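PDB 5HIU: GTPase activator-like protein, which probably acts, as the full-length TSC2 protein, as a GTPase activator, this chain being its helical N-terminal part. Local coordinates for residues E224-V238 with V262-I276. Sequence-based numbering, arbitrary orientation.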
ATOM      1  N   GLU A 224       4.296   4.133 -10.261  1.00 62.33           N
ATOM      2  CA  GLU A 224       2.956   4.008  -9.752  1.00 58.70           C
ATOM      3  C   GLU A 224       2.568   2.558  -9.450  1.00 58.01           C
ATOM      4  O   GLU A 224       1.867   2.282  -8.468  1.00 62.88           O
ATOM      5  CB  GLU A 224       2.020   4.632 -10.786  1.00 60.71           C
ATOM      6  CG  GLU A 224       0.544   4.413 -10.571  1.00 64.74           C
ATOM      7  CD  GLU A 224      -0.300   5.476 -11.243  1.00 73.97           C
ATOM      8  OE1 GLU A 224       0.259   6.488 -11.715  1.00 81.48           O
ATOM      9  OE2 GLU A 224      -1.535   5.311 -11.296  1.00 77.30           O
ATOM     10  N   ASP A 225       3.026   1.627 -10.275  1.00 58.81           N
ATOM     11  CA  ASP A 225       2.697   0.205 -10.084  1.00 57.55           C
ATOM     12  C   ASP A 225       3.177  -0.329  -8.745  1.00 54.51           C
ATOM     13  O   ASP A 225       2.465  -1.111  -8.129  1.00 48.39           O
ATOM     14  CB  ASP A 225       3.242  -0.670 -11.224  1.00 59.36           C
ATOM     15  CG  ASP A 225       2.328  -0.692 -12.441  1.00 69.78           C
ATOM     16  OD1 ASP A 225       1.113  -0.367 -12.337  1.00 75.01           O
ATOM     17  OD2 ASP A 225       2.839  -1.025 -13.532  1.00 85.87           O
ATOM     18  N   ASP A 226       4.368   0.099  -8.306  1.00 52.92           N
ATOM     19  CA  ASP A 226       4.832  -0.151  -6.949  1.00 48.89           C
ATOM     20  C   ASP A 226       3.822   0.354  -5.914  1.00 50.10           C
ATOM     21  O   ASP A 226       3.593  -0.296  -4.902  1.00 51.01           O
ATOM     22  CB  ASP A 226       6.177   0.536  -6.691  1.00 54.55           C
ATOM     23  CG  ASP A 226       7.311   0.014  -7.580  1.00 55.92           C
ATOM     24  OD1 ASP A 226       7.178  -1.087  -8.151  1.00 56.22           O
ATOM     25  OD2 ASP A 226       8.351   0.717  -7.688  1.00 53.90           O
ATOM     26  N   LEU A 227       3.227   1.521  -6.135  1.00 53.48           N
ATOM     27  CA  LEU A 227       2.238   2.032  -5.177  1.00 54.34           C
ATOM     28  C   LEU A 227       0.982   1.200  -5.209  1.00 52.28           C
ATOM     29  O   LEU A 227       0.394   0.917  -4.180  1.00 47.16           O
ATOM     30  CB  LEU A 227       1.841   3.472  -5.485  1.00 54.66           C
ATOM     31  CG  LEU A 227       2.847   4.542  -5.165  1.00 60.36           C
ATOM     32  CD1 LEU A 227       2.303   5.872  -5.652  1.00 66.54           C
ATOM     33  CD2 LEU A 227       3.129   4.599  -3.675  1.00 63.98           C
ATOM     34  N   ARG A 228       0.543   0.864  -6.411  1.00 49.54           N
ATOM     35  CA  ARG A 228      -0.641   0.048  -6.549  1.00 52.24           C
ATOM     36  C   ARG A 228      -0.351  -1.229  -5.791  1.00 48.91           C
ATOM     37  O   ARG A 228      -1.173  -1.698  -5.009  1.00 51.58           O
ATOM     38  CB  ARG A 228      -0.949  -0.218  -8.023  1.00 51.88           C
ATOM     39  CG  ARG A 228      -2.045  -1.226  -8.259  1.00 58.46           C
ATOM     40  CD  ARG A 228      -2.324  -1.431  -9.746  1.00 63.06           C
ATOM     41  NE  ARG A 228      -3.327  -0.491 -10.240  1.00 67.61           N
ATOM     42  CZ  ARG A 228      -3.073   0.698 -10.786  1.00 76.63           C
ATOM     43  NH1 ARG A 228      -1.827   1.149 -10.946  1.00 80.95           N
ATOM     44  NH2 ARG A 228      -4.089   1.454 -11.187  1.00 82.95           N
ATOM     45  N   ALA A 229       0.850  -1.749  -5.990  1.00 46.56           N
ATOM     46  CA  ALA A 229       1.223  -3.039  -5.432  1.00 47.09           C
ATOM     47  C   ALA A 229       1.268  -2.977  -3.911  1.00 47.42           C
ATOM     48  O   ALA A 229       0.720  -3.852  -3.266  1.00 46.94           O
ATOM     49  CB  ALA A 229       2.565  -3.512  -6.001  1.00 45.84           C
ATOM     50  N   CYS A 230       1.904  -1.944  -3.352  1.00 45.11           N
ATOM     51  CA  CYS A 230       1.969  -1.768  -1.910  1.00 44.78           C
ATOM     52  C   CYS A 230       0.616  -1.578  -1.266  1.00 51.53           C
ATOM     53  O   CYS A 230       0.408  -2.003  -0.133  1.00 62.25           O
ATOM     54  CB  CYS A 230       2.831  -0.567  -1.553  1.00 47.43           C
ATOM     55  SG  CYS A 230       4.536  -0.832  -2.013  1.00 57.60           S
ATOM     56  N   ILE A 231      -0.309  -0.928  -1.965  1.00 52.28           N
ATOM     57  CA  ILE A 231      -1.655  -0.782  -1.445  1.00 48.84           C
ATOM     58  C   ILE A 231      -2.303  -2.144  -1.339  1.00 45.26           C
ATOM     59  O   ILE A 231      -2.976  -2.456  -0.354  1.00 48.44           O
ATOM     60  CB  ILE A 231      -2.515   0.119  -2.339  1.00 50.90           C
ATOM     61  CG1 ILE A 231      -2.072   1.563  -2.179  1.00 54.49           C
ATOM     62  CG2 ILE A 231      -3.995   0.023  -1.982  1.00 48.20           C
ATOM     63  CD1 ILE A 231      -2.508   2.431  -3.344  1.00 56.91           C
ATOM     64  N   HIS A 232      -2.128  -2.950  -2.370  1.00 46.63           N
ATOM     65  CA  HIS A 232      -2.696  -4.293  -2.360  1.00 51.25           C
ATOM     66  C   HIS A 232      -2.066  -5.143  -1.272  1.00 45.48           C
ATOM     67  O   HIS A 232      -2.770  -5.916  -0.638  1.00 39.46           O
ATOM     68  CB  HIS A 232      -2.645  -4.922  -3.754  1.00 55.62           C
ATOM     69  CG  HIS A 232      -3.440  -4.141  -4.752  1.00 71.17           C
ATOM     70  ND1 HIS A 232      -4.709  -3.669  -4.478  1.00 75.64           N
ATOM     71  CD2 HIS A 232      -3.130  -3.681  -5.987  1.00 84.23           C
ATOM     72  CE1 HIS A 232      -5.155  -2.978  -5.512  1.00 84.96           C
ATOM     73  NE2 HIS A 232      -4.216  -2.968  -6.441  1.00 89.11           N
ATOM     74  N   VAL A 233      -0.782  -4.925  -0.973  1.00 41.91           N
ATOM     75  CA  VAL A 233      -0.173  -5.664   0.120  1.00 42.33           C
ATOM     76  C   VAL A 233      -0.854  -5.291   1.422  1.00 42.23           C
ATOM     77  O   VAL A 233      -1.169  -6.146   2.232  1.00 52.91           O
ATOM     78  CB  VAL A 233       1.343  -5.472   0.181  1.00 45.38           C
ATOM     79  CG1 VAL A 233       1.891  -5.833   1.554  1.00 49.62           C
ATOM     80  CG2 VAL A 233       2.002  -6.320  -0.885  1.00 43.05           C
ATOM     81  N   ILE A 234      -1.119  -4.016   1.599  1.00 44.97           N
ATOM     82  CA  ILE A 234      -1.738  -3.526   2.814  1.00 46.02           C
ATOM     83  C   ILE A 234      -3.179  -3.957   2.888  1.00 41.99           C
ATOM     84  O   ILE A 234      -3.643  -4.361   3.933  1.00 42.41           O
ATOM     85  CB  ILE A 234      -1.596  -1.997   2.934  1.00 49.04           C
ATOM     86  CG1 ILE A 234      -0.150  -1.666   3.281  1.00 50.85           C
ATOM     87  CG2 ILE A 234      -2.514  -1.436   4.023  1.00 50.63           C
ATOM     88  CD1 ILE A 234       0.213  -0.240   2.940  1.00 55.79           C
ATOM     89  N   GLU A 235      -3.885  -3.881   1.768  1.00 47.46           N
ATOM     90  CA  GLU A 235      -5.232  -4.448   1.674  1.00 45.98           C
ATOM     91  C   GLU A 235      -5.158  -5.877   2.185  1.00 44.00           C
ATOM     92  O   GLU A 235      -5.967  -6.281   2.990  1.00 48.74           O
ATOM     93  CB  GLU A 235      -5.706  -4.379   0.233  1.00 50.30           C
ATOM     94  CG  GLU A 235      -7.117  -4.854  -0.074  1.00 57.26           C
ATOM     95  CD  GLU A 235      -7.439  -4.821  -1.575  1.00 61.83           C
ATOM     96  OE1 GLU A 235      -6.616  -4.336  -2.383  1.00 71.07           O
ATOM     97  OE2 GLU A 235      -8.523  -5.284  -1.970  1.00 68.22           O
ATOM     98  N   SER A 236      -4.158  -6.633   1.752  1.00 43.58           N
ATOM     99  CA  SER A 236      -4.056  -8.006   2.153  1.00 45.41           C
ATOM    100  C   SER A 236      -3.912  -8.086   3.635  1.00 50.34           C
ATOM    101  O   SER A 236      -4.601  -8.881   4.286  1.00 51.38           O
ATOM    102  CB  SER A 236      -2.857  -8.683   1.528  1.00 46.57           C
ATOM    103  OG  SER A 236      -3.240  -9.284   0.324  1.00 56.68           O
ATOM    104  N   LEU A 237      -2.997  -7.293   4.180  1.00 50.19           N
ATOM    105  CA  LEU A 237      -2.782  -7.359   5.600  1.00 53.84           C
ATOM    106  C   LEU A 237      -4.110  -7.206   6.282  1.00 56.82           C
ATOM    107  O   LEU A 237      -4.530  -8.085   7.043  1.00 59.45           O
ATOM    108  CB  LEU A 237      -1.816  -6.294   6.088  1.00 52.57           C
ATOM    109  CG  LEU A 237      -0.353  -6.650   5.886  1.00 57.76           C
ATOM    110  CD1 LEU A 237       0.502  -5.591   6.559  1.00 62.38           C
ATOM    111  CD2 LEU A 237      -0.015  -8.017   6.460  1.00 63.65           C
ATOM    112  N   VAL A 238      -4.800  -6.115   5.974  1.00 52.86           N
ATOM    113  CA  VAL A 238      -6.039  -5.818   6.688  1.00 56.07           C
ATOM    114  C   VAL A 238      -7.116  -6.841   6.375  1.00 52.99           C
ATOM    115  O   VAL A 238      -7.882  -7.198   7.230  1.00 60.96           O
ATOM    116  CB  VAL A 238      -6.546  -4.371   6.480  1.00 56.58           C
ATOM    117  CG1 VAL A 238      -5.520  -3.373   6.994  1.00 55.74           C
ATOM    118  CG2 VAL A 238      -6.859  -4.085   5.028  1.00 59.94           C
ATOM    119  N   VAL A 262      -2.157  11.096  -5.463  1.00 64.64           N
ATOM    120  CA  VAL A 262      -1.970  10.245  -6.643  1.00 61.20           C
ATOM    121  C   VAL A 262      -3.317   9.862  -7.222  1.00 60.80           C
ATOM    122  O   VAL A 262      -3.733   8.724  -7.126  1.00 62.24           O
ATOM    123  CB  VAL A 262      -1.146   8.975  -6.345  1.00 56.19           C
ATOM    124  CG1 VAL A 262      -0.886   8.197  -7.633  1.00 56.52           C
ATOM    125  CG2 VAL A 262       0.175   9.348  -5.697  1.00 55.99           C
ATOM    126  N   PRO A 263      -3.974  10.803  -7.887  1.00 67.37           N
ATOM    127  CA  PRO A 263      -5.370  10.642  -8.277  1.00 69.01           C
ATOM    128  C   PRO A 263      -5.691   9.321  -8.968  1.00 66.18           C
ATOM    129  O   PRO A 263      -6.751   8.767  -8.723  1.00 63.85           O
ATOM    130  CB  PRO A 263      -5.614  11.836  -9.229  1.00 76.50           C
ATOM    131  CG  PRO A 263      -4.260  12.282  -9.664  1.00 77.82           C
ATOM    132  CD  PRO A 263      -3.375  12.008  -8.487  1.00 75.19           C
ATOM    133  N   SER A 264      -4.786   8.819  -9.807  1.00 68.02           N
ATOM    134  CA  SER A 264      -5.016   7.562 -10.537  1.00 69.93           C
ATOM    135  C   SER A 264      -5.142   6.319  -9.642  1.00 70.43           C
ATOM    136  O   SER A 264      -5.568   5.274 -10.112  1.00 75.53           O
ATOM    137  CB  SER A 264      -3.874   7.314 -11.520  1.00 71.70           C
ATOM    138  OG  SER A 264      -2.711   6.881 -10.829  1.00 69.86           O
ATOM    139  N   LEU A 265      -4.726   6.421  -8.380  1.00 70.04           N
ATOM    140  CA  LEU A 265      -4.877   5.339  -7.409  1.00 63.77           C
ATOM    141  C   LEU A 265      -5.850   5.686  -6.282  1.00 62.24           C
ATOM    142  O   LEU A 265      -5.873   5.012  -5.253  1.00 57.51           O
ATOM    143  CB  LEU A 265      -3.519   4.999  -6.806  1.00 60.70           C
ATOM    144  CG  LEU A 265      -2.543   4.366  -7.796  1.00 64.56           C
ATOM    145  CD1 LEU A 265      -1.183   4.184  -7.149  1.00 61.06           C
ATOM    146  CD2 LEU A 265      -3.068   3.039  -8.305  1.00 69.50           C
ATOM    147  N   GLN A 266      -6.678   6.708  -6.477  1.00 60.33           N
ATOM    148  CA  GLN A 266      -7.561   7.162  -5.411  1.00 58.67           C
ATOM    149  C   GLN A 266      -8.548   6.081  -5.027  1.00 54.74           C
ATOM    150  O   GLN A 266      -8.779   5.842  -3.842  1.00 60.16           O
ATOM    151  CB  GLN A 266      -8.304   8.446  -5.793  1.00 65.44           C
ATOM    152  CG  GLN A 266      -8.908   9.173  -4.603  1.00 69.24           C
ATOM    153  CD  GLN A 266      -9.625  10.472  -4.977  1.00 78.12           C
ATOM    154  OE1 GLN A 266     -10.802  10.456  -5.351  1.00 82.52           O
ATOM    155  NE2 GLN A 266      -8.928  11.604  -4.853  1.00 73.68           N
ATOM    156  N   LYS A 267      -9.135   5.431  -6.017  1.00 53.77           N
ATOM    157  CA  LYS A 267     -10.136   4.399  -5.744  1.00 59.38           C
ATOM    158  C   LYS A 267      -9.507   3.205  -4.985  1.00 58.11           C
ATOM    159  O   LYS A 267     -10.028   2.775  -3.934  1.00 53.13           O
ATOM    160  CB  LYS A 267     -10.852   3.980  -7.041  1.00 64.65           C
ATOM    161  CG  LYS A 267      -9.935   3.457  -8.140  1.00 74.66           C
ATOM    162  CD  LYS A 267     -10.665   3.156  -9.437  1.00 84.19           C
ATOM    163  CE  LYS A 267      -9.774   2.363 -10.388  1.00 88.28           C
ATOM    164  NZ  LYS A 267     -10.342   2.318 -11.765  1.00 95.68           N
ATOM    165  N   GLU A 268      -8.351   2.740  -5.466  1.00 55.39           N
ATOM    166  CA  GLU A 268      -7.597   1.689  -4.781  1.00 56.63           C
ATOM    167  C   GLU A 268      -7.287   2.016  -3.319  1.00 52.37           C
ATOM    168  O   GLU A 268      -7.505   1.185  -2.452  1.00 56.03           O
ATOM    169  CB  GLU A 268      -6.298   1.347  -5.522  1.00 62.98           C
ATOM    170  CG  GLU A 268      -6.463   0.335  -6.655  1.00 66.92           C
ATOM    171  CD  GLU A 268      -6.612   0.989  -8.004  1.00 81.54           C
ATOM    172  OE1 GLU A 268      -7.024   2.167  -8.057  1.00 98.22           O
ATOM    173  OE2 GLU A 268      -6.302   0.326  -9.014  1.00 95.67           O
ATOM    174  N   ALA A 269      -6.794   3.219  -3.042  1.00 50.18           N
ATOM    175  CA  ALA A 269      -6.488   3.631  -1.672  1.00 46.74           C
ATOM    176  C   ALA A 269      -7.762   3.780  -0.842  1.00 48.63           C
ATOM    177  O   ALA A 269      -7.786   3.498   0.355  1.00 48.32           O
ATOM    178  CB  ALA A 269      -5.711   4.960  -1.668  1.00 48.05           C
ATOM    179  N   TRP A 270      -8.836   4.261  -1.443  1.00 50.15           N
ATOM    180  CA  TRP A 270     -10.007   4.466  -0.633  1.00 49.20           C
ATOM    181  C   TRP A 270     -10.495   3.089  -0.210  1.00 52.63           C
ATOM    182  O   TRP A 270     -10.896   2.867   0.944  1.00 49.50           O
ATOM    183  CB  TRP A 270     -11.093   5.246  -1.364  1.00 52.35           C
ATOM    184  CG  TRP A 270     -12.333   5.124  -0.620  1.00 53.82           C
ATOM    185  CD1 TRP A 270     -13.432   4.434  -0.984  1.00 56.77           C
ATOM    186  CD2 TRP A 270     -12.568   5.608   0.694  1.00 56.18           C
ATOM    187  NE1 TRP A 270     -14.363   4.477   0.018  1.00 63.37           N
ATOM    188  CE2 TRP A 270     -13.848   5.183   1.069  1.00 59.62           C
ATOM    189  CE3 TRP A 270     -11.812   6.351   1.599  1.00 56.83           C
ATOM    190  CZ2 TRP A 270     -14.404   5.498   2.297  1.00 62.79           C
ATOM    191  CZ3 TRP A 270     -12.360   6.652   2.828  1.00 58.35           C
ATOM    192  CH2 TRP A 270     -13.645   6.243   3.161  1.00 61.64           C
ATOM    193  N   HIS A 271     -10.421   2.140  -1.137  1.00 55.64           N
ATOM    194  CA  HIS A 271     -10.878   0.778  -0.838  1.00 54.15           C
ATOM    195  C   HIS A 271     -10.151   0.249   0.390  1.00 51.47           C
ATOM    196  O   HIS A 271     -10.741  -0.246   1.357  1.00 52.18           O
ATOM    197  CB  HIS A 271     -10.650  -0.122  -2.038  1.00 53.72           C
ATOM    198  CG  HIS A 271     -11.385  -1.410  -1.948  1.00 62.58           C
ATOM    199  ND1 HIS A 271     -10.863  -2.522  -1.317  1.00 65.57           N
ATOM    200  CD2 HIS A 271     -12.613  -1.766  -2.389  1.00 66.20           C
ATOM    201  CE1 HIS A 271     -11.733  -3.510  -1.381  1.00 64.66           C
ATOM    202  NE2 HIS A 271     -12.801  -3.078  -2.030  1.00 71.78           N
ATOM    203  N   THR A 272      -8.845   0.405   0.374  1.00 50.51           N
ATOM    204  CA  THR A 272      -8.047  -0.056   1.486  1.00 51.43           C
ATOM    205  C   THR A 272      -8.345   0.751   2.742  1.00 48.82           C
ATOM    206  O   THR A 272      -8.438   0.182   3.829  1.00 53.30           O
ATOM    207  CB  THR A 272      -6.552  -0.060   1.120  1.00 50.30           C
ATOM    208  OG1 THR A 272      -6.371  -0.837  -0.074  1.00 57.79           O
ATOM    209  CG2 THR A 272      -5.740  -0.669   2.208  1.00 51.01           C
ATOM    210  N   ILE A 273      -8.519   2.060   2.607  1.00 46.63           N
ATOM    211  CA  ILE A 273      -8.809   2.873   3.782  1.00 45.80           C
ATOM    212  C   ILE A 273     -10.190   2.493   4.311  1.00 46.22           C
ATOM    213  O   ILE A 273     -10.407   2.546   5.530  1.00 42.67           O
ATOM    214  CB  ILE A 273      -8.705   4.389   3.490  1.00 49.97           C
ATOM    215  CG1 ILE A 273      -7.249   4.798   3.307  1.00 49.87           C
ATOM    216  CG2 ILE A 273      -9.271   5.234   4.627  1.00 53.22           C
ATOM    217  CD1 ILE A 273      -7.103   6.126   2.595  1.00 50.80           C
ATOM    218  N   SER A 274     -11.122   2.109   3.423  1.00 46.91           N
ATOM    219  CA  SER A 274     -12.474   1.816   3.883  1.00 56.15           C
ATOM    220  C   SER A 274     -12.430   0.602   4.777  1.00 60.64           C
ATOM    221  O   SER A 274     -13.001   0.604   5.880  1.00 63.96           O
ATOM    222  CB  SER A 274     -13.470   1.617   2.739  1.00 61.41           C
ATOM    223  OG  SER A 274     -12.937   0.774   1.739  1.00 75.24           O
ATOM    224  N   ILE A 275     -11.719  -0.427   4.321  1.00 61.10           N
ATOM    225  CA  ILE A 275     -11.578  -1.643   5.104  1.00 56.97           C
ATOM    226  C   ILE A 275     -11.092  -1.259   6.493  1.00 59.24           C
ATOM    227  O   ILE A 275     -11.725  -1.595   7.490  1.00 74.86           O
ATOM    228  CB  ILE A 275     -10.614  -2.634   4.436  1.00 52.41           C
ATOM    229  CG1 ILE A 275     -11.278  -3.234   3.193  1.00 51.04           C
ATOM    230  CG2 ILE A 275     -10.221  -3.728   5.408  1.00 52.98           C
ATOM    231  CD1 ILE A 275     -10.320  -3.732   2.129  1.00 49.35           C
ATOM    232  N   ILE A 276      -9.994  -0.519   6.559  1.00 54.68           N
ATOM    233  CA  ILE A 276      -9.429  -0.132   7.851  1.00 56.50           C
ATOM    234  C   ILE A 276     -10.457   0.621   8.721  1.00 63.39           C
ATOM    235  O   ILE A 276     -10.536   0.420   9.949  1.00 66.17           O
ATOM    236  CB  ILE A 276      -8.173   0.745   7.679  1.00 51.03           C
ATOM    237  CG1 ILE A 276      -7.087  -0.029   6.943  1.00 50.21           C
ATOM    238  CG2 ILE A 276      -7.649   1.205   9.038  1.00 52.31           C
ATOM    239  CD1 ILE A 276      -5.951   0.826   6.438  1.00 49.76           C
TER
HETATM  240  O   HOH W   1      -7.383  -1.646  -2.591  1.00 61.42           O
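The carboxylate oxygen OE1 of E235 takes a hydrogen bond from H232 ND1 (2.9 Å), one turn back on the same helix, and a weak one from a water. OE1 lies in the plane of the H232 ring and is met nearly along its own C-O axis, and the bond helps hold the ring's rotation. The water crosses to the other helix, donating to the backbone O of E268 (2.8 Å) and also bonding T272 OG1. The H232 ring carbon CE1 meets E268 CG at 3.7 Å. With its chain bent at chi2 (96°), E268 directs OE2 to R228, whose NE and NH2 each make a weak bond of 3.3 Å in a salt bridge; NH1 of R228 pairs with D225. L265 CD2 packs over one face of this guanidinium, 3.4 Å from CZ, while its CD1 touches L227 CB. Deeper in, I231 CG2 lies against T272 OG1, and at the far end V238 CG2 and CG1 meet I275 CG2 (3.4 Å) and I276 CG1. Helix 204-219 packs against helix 224-240 at C230, V233 and L237; helix 245-261 touches L227, I273 and I276. Two nearly parallel helices (18°, axes 9.5 Å apart) joined through an intervening helix are characteristic of neighbouring layers in an alpha-solenoid, here the elongated TSC2 N-terminal region.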